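Local coordinates for ZT_dimer domain-containing protein (Thermotoga maritima, PDB 6VDA), which probably transports metal cations across the membrane as a CzcD-type cation diffusion facilitator, of which this is the zinc-binding C-terminal domain, at residues A[6-9]-A[10-14]. Sequence-based numbering, arbitrary orientation.
Sequences RTEL and DMYDD
Tyr12 and Glu8, one helical turn apart, illustrate how an i/i+4 pair packs along a helix. Their side chains run side by side in the same direction, the carboxylate plane turned 39° from the ring. Glu8 is extended, which carries OE1 to 4.1 Å from Tyr12 CE2. With CG anti to the carbonyl carbon (chi1 -79°), the Tyr12 ring leans back over the preceding turn, bringing CD2 to 3.2 Å from Glu8 O in an oblique approach. Leu9 is tied to Asp13 chiefly through the main chain: Asp13 N donates to Leu9 O at 2.9 Å, and Asp13 CG comes within 3.4 Å of the same oxygen, while Leu9 CG lies 3.9 Å from Asp13 OD2. One turn earlier, Arg6 O takes an i+4 bond from Asp10 N (3.2 Å, N-H...O 164°) and an i+3 bond from Leu9 N. Beyond the helix, Tyr12 rests on Val31 and Ile33 of strand 26-36, and buried Met11 also packs on Ile33. Replacing the Tyr12 ring by the methyl of an alanine would probably leave the Glu8 chain without its neighbour and uncover part of this strand. The arrangement is i/i+4 packing in the first turns of helix 6-19, within the alpha/beta cytoplasmic domain of a cation diffusion facilitator.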
ATOM      1  N   ARG A   6     -22.387  -2.436 -18.118  1.00102.44           N
ATOM      2  CA  ARG A   6     -23.360  -2.583 -16.994  1.00102.43           C
ATOM      3  C   ARG A   6     -22.782  -3.473 -15.881  1.00100.22           C
ATOM      4  O   ARG A   6     -22.871  -3.090 -14.691  1.00 93.55           O
ATOM      5  CB  ARG A   6     -24.698  -3.126 -17.507  1.00106.39           C
ATOM      6  CG  ARG A   6     -25.882  -2.769 -16.619  1.00106.41           C
ATOM      7  CD  ARG A   6     -27.183  -3.441 -17.019  1.00109.56           C
ATOM      8  NE  ARG A   6     -27.984  -2.686 -17.977  1.00110.52           N
ATOM      9  CZ  ARG A   6     -28.152  -2.997 -19.262  1.00114.49           C
ATOM     10  NH1 ARG A   6     -27.564  -4.059 -19.790  1.00116.23           N
ATOM     11  NH2 ARG A   6     -28.918  -2.238 -20.025  1.00117.95           N
ATOM     12  N   THR A   7     -22.205  -4.621 -16.234  1.00103.84           N
ATOM     13  CA  THR A   7     -21.640  -5.583 -15.246  1.00104.51           C
ATOM     14  C   THR A   7     -20.517  -4.906 -14.447  1.00102.08           C
ATOM     15  O   THR A   7     -20.451  -5.132 -13.224  1.00104.76           O
ATOM     16  CB  THR A   7     -21.188  -6.891 -15.908  1.00106.88           C
ATOM     17  OG1 THR A   7     -20.527  -7.617 -14.875  1.00106.42           O
ATOM     18  CG2 THR A   7     -20.268  -6.707 -17.097  1.00109.79           C
ATOM     19  N   GLU A   8     -19.698  -4.082 -15.104  1.00103.64           N
ATOM     20  CA  GLU A   8     -18.563  -3.337 -14.487  1.00102.67           C
ATOM     21  C   GLU A   8     -19.096  -2.326 -13.453  1.00 97.86           C
ATOM     22  O   GLU A   8     -18.353  -2.013 -12.510  1.00 91.01           O
ATOM     23  CB  GLU A   8     -17.745  -2.668 -15.594  1.00105.92           C
ATOM     24  CG  GLU A   8     -16.375  -2.192 -15.157  1.00105.42           C
ATOM     25  CD  GLU A   8     -15.597  -1.474 -16.245  1.00109.26           C
ATOM     26  OE1 GLU A   8     -14.652  -0.735 -15.905  1.00108.50           O
ATOM     27  OE2 GLU A   8     -15.937  -1.656 -17.434  1.00116.20           O
ATOM     28  N   LEU A   9     -20.344  -1.867 -13.613  1.00 99.99           N
ATOM     29  CA  LEU A   9     -21.026  -0.884 -12.724  1.00 97.41           C
ATOM     30  C   LEU A   9     -21.528  -1.571 -11.456  1.00 97.81           C
ATOM     31  O   LEU A   9     -21.269  -1.018 -10.369  1.00 92.01           O
ATOM     32  CB  LEU A   9     -22.197  -0.263 -13.492  1.00 98.81           C
ATOM     33  CG  LEU A   9     -22.828   0.965 -12.841  1.00 95.34           C
ATOM     34  CD1 LEU A   9     -21.888   2.159 -12.938  1.00 91.45           C
ATOM     35  CD2 LEU A   9     -24.175   1.277 -13.474  1.00 98.90           C
ATOM     36  N   ASP A  10     -22.246  -2.695 -11.606  1.00100.20           N
ATOM     37  CA  ASP A  10     -22.776  -3.517 -10.491  1.00 99.41           C
ATOM     38  C   ASP A  10     -21.652  -3.665  -9.452  1.00 90.63           C
ATOM     39  O   ASP A  10     -21.904  -3.431  -8.263  1.00 85.46           O
ATOM     40  CB  ASP A  10     -23.304  -4.879 -10.957  1.00104.68           C
ATOM     41  CG  ASP A  10     -24.505  -5.335 -10.136  1.00109.83           C
ATOM     42  OD1 ASP A  10     -25.559  -4.653 -10.211  1.00118.66           O
ATOM     43  OD2 ASP A  10     -24.344  -6.338  -9.353  1.00111.72           O
ATOM     44  N   MET A  11     -20.438  -3.980  -9.911  1.00 89.16           N
ATOM     45  CA  MET A  11     -19.267  -4.271  -9.038  1.00 90.98           C
ATOM     46  C   MET A  11     -18.844  -3.012  -8.265  1.00 89.41           C
ATOM     47  O   MET A  11     -18.685  -3.127  -7.028  1.00 86.91           O
ATOM     48  CB  MET A  11     -18.071  -4.786  -9.845  1.00 94.58           C
ATOM     49  CG  MET A  11     -16.798  -4.924  -9.016  1.00 93.95           C
ATOM     50  SD  MET A  11     -16.973  -6.050  -7.611  1.00 97.64           S
ATOM     51  CE  MET A  11     -16.649  -7.605  -8.442  1.00 97.17           C
ATOM     52  N   TYR A  12     -18.637  -1.875  -8.950  1.00 86.12           N
ATOM     53  CA  TYR A  12     -18.250  -0.588  -8.301  1.00 83.40           C
ATOM     54  C   TYR A  12     -19.325  -0.238  -7.271  1.00 82.86           C
ATOM     55  O   TYR A  12     -18.956   0.214  -6.182  1.00 83.30           O
ATOM     56  CB  TYR A  12     -18.020   0.550  -9.308  1.00 81.49           C
ATOM     57  CG  TYR A  12     -16.686   0.505 -10.010  1.00 81.56           C
ATOM     58  CD1 TYR A  12     -15.499   0.597  -9.301  1.00 81.13           C
ATOM     59  CD2 TYR A  12     -16.599   0.356 -11.384  1.00 88.35           C
ATOM     60  CE1 TYR A  12     -14.267   0.540  -9.934  1.00 83.10           C
ATOM     61  CE2 TYR A  12     -15.374   0.298 -12.036  1.00 91.39           C
ATOM     62  CZ  TYR A  12     -14.201   0.398 -11.307  1.00 89.38           C
ATOM     63  OH  TYR A  12     -12.987   0.342 -11.935  1.00 93.21           O
ATOM     64  N   ASP A  13     -20.598  -0.493  -7.597  1.00 87.28           N
ATOM     65  CA  ASP A  13     -21.760  -0.205  -6.711  1.00 91.10           C
ATOM     66  C   ASP A  13     -21.580  -0.994  -5.411  1.00 90.58           C
ATOM     67  O   ASP A  13     -21.659  -0.370  -4.346  1.00 98.78           O
ATOM     68  CB  ASP A  13     -23.099  -0.486  -7.408  1.00 94.18           C
ATOM     69  CG  ASP A  13     -23.524   0.573  -8.418  1.00 98.26           C
ATOM     70  OD1 ASP A  13     -23.038   1.713  -8.322  1.00 99.02           O
ATOM     71  OD2 ASP A  13     -24.350   0.256  -9.296  1.00102.27           O
ATOM     72  N   ASP A  14     -21.288  -2.296  -5.501  1.00 93.23           N
ATOM     73  CA  ASP A  14     -21.133  -3.214  -4.334  1.00 94.60           C
ATOM     74  C   ASP A  14     -19.917  -2.804  -3.484  1.00 88.91           C
ATOM     75  O   ASP A  14     -20.022  -2.862  -2.249  1.00 87.43           O
ATOM     76  CB  ASP A  14     -21.046  -4.677  -4.786  1.00 96.43           C
ATOM     77  CG  ASP A  14     -22.310  -5.171  -5.474  1.00102.12           C
ATOM     78  OD1 ASP A  14     -23.164  -4.324  -5.816  1.00106.23           O
ATOM     79  OD2 ASP A  14     -22.439  -6.395  -5.664  1.00101.15           O
TER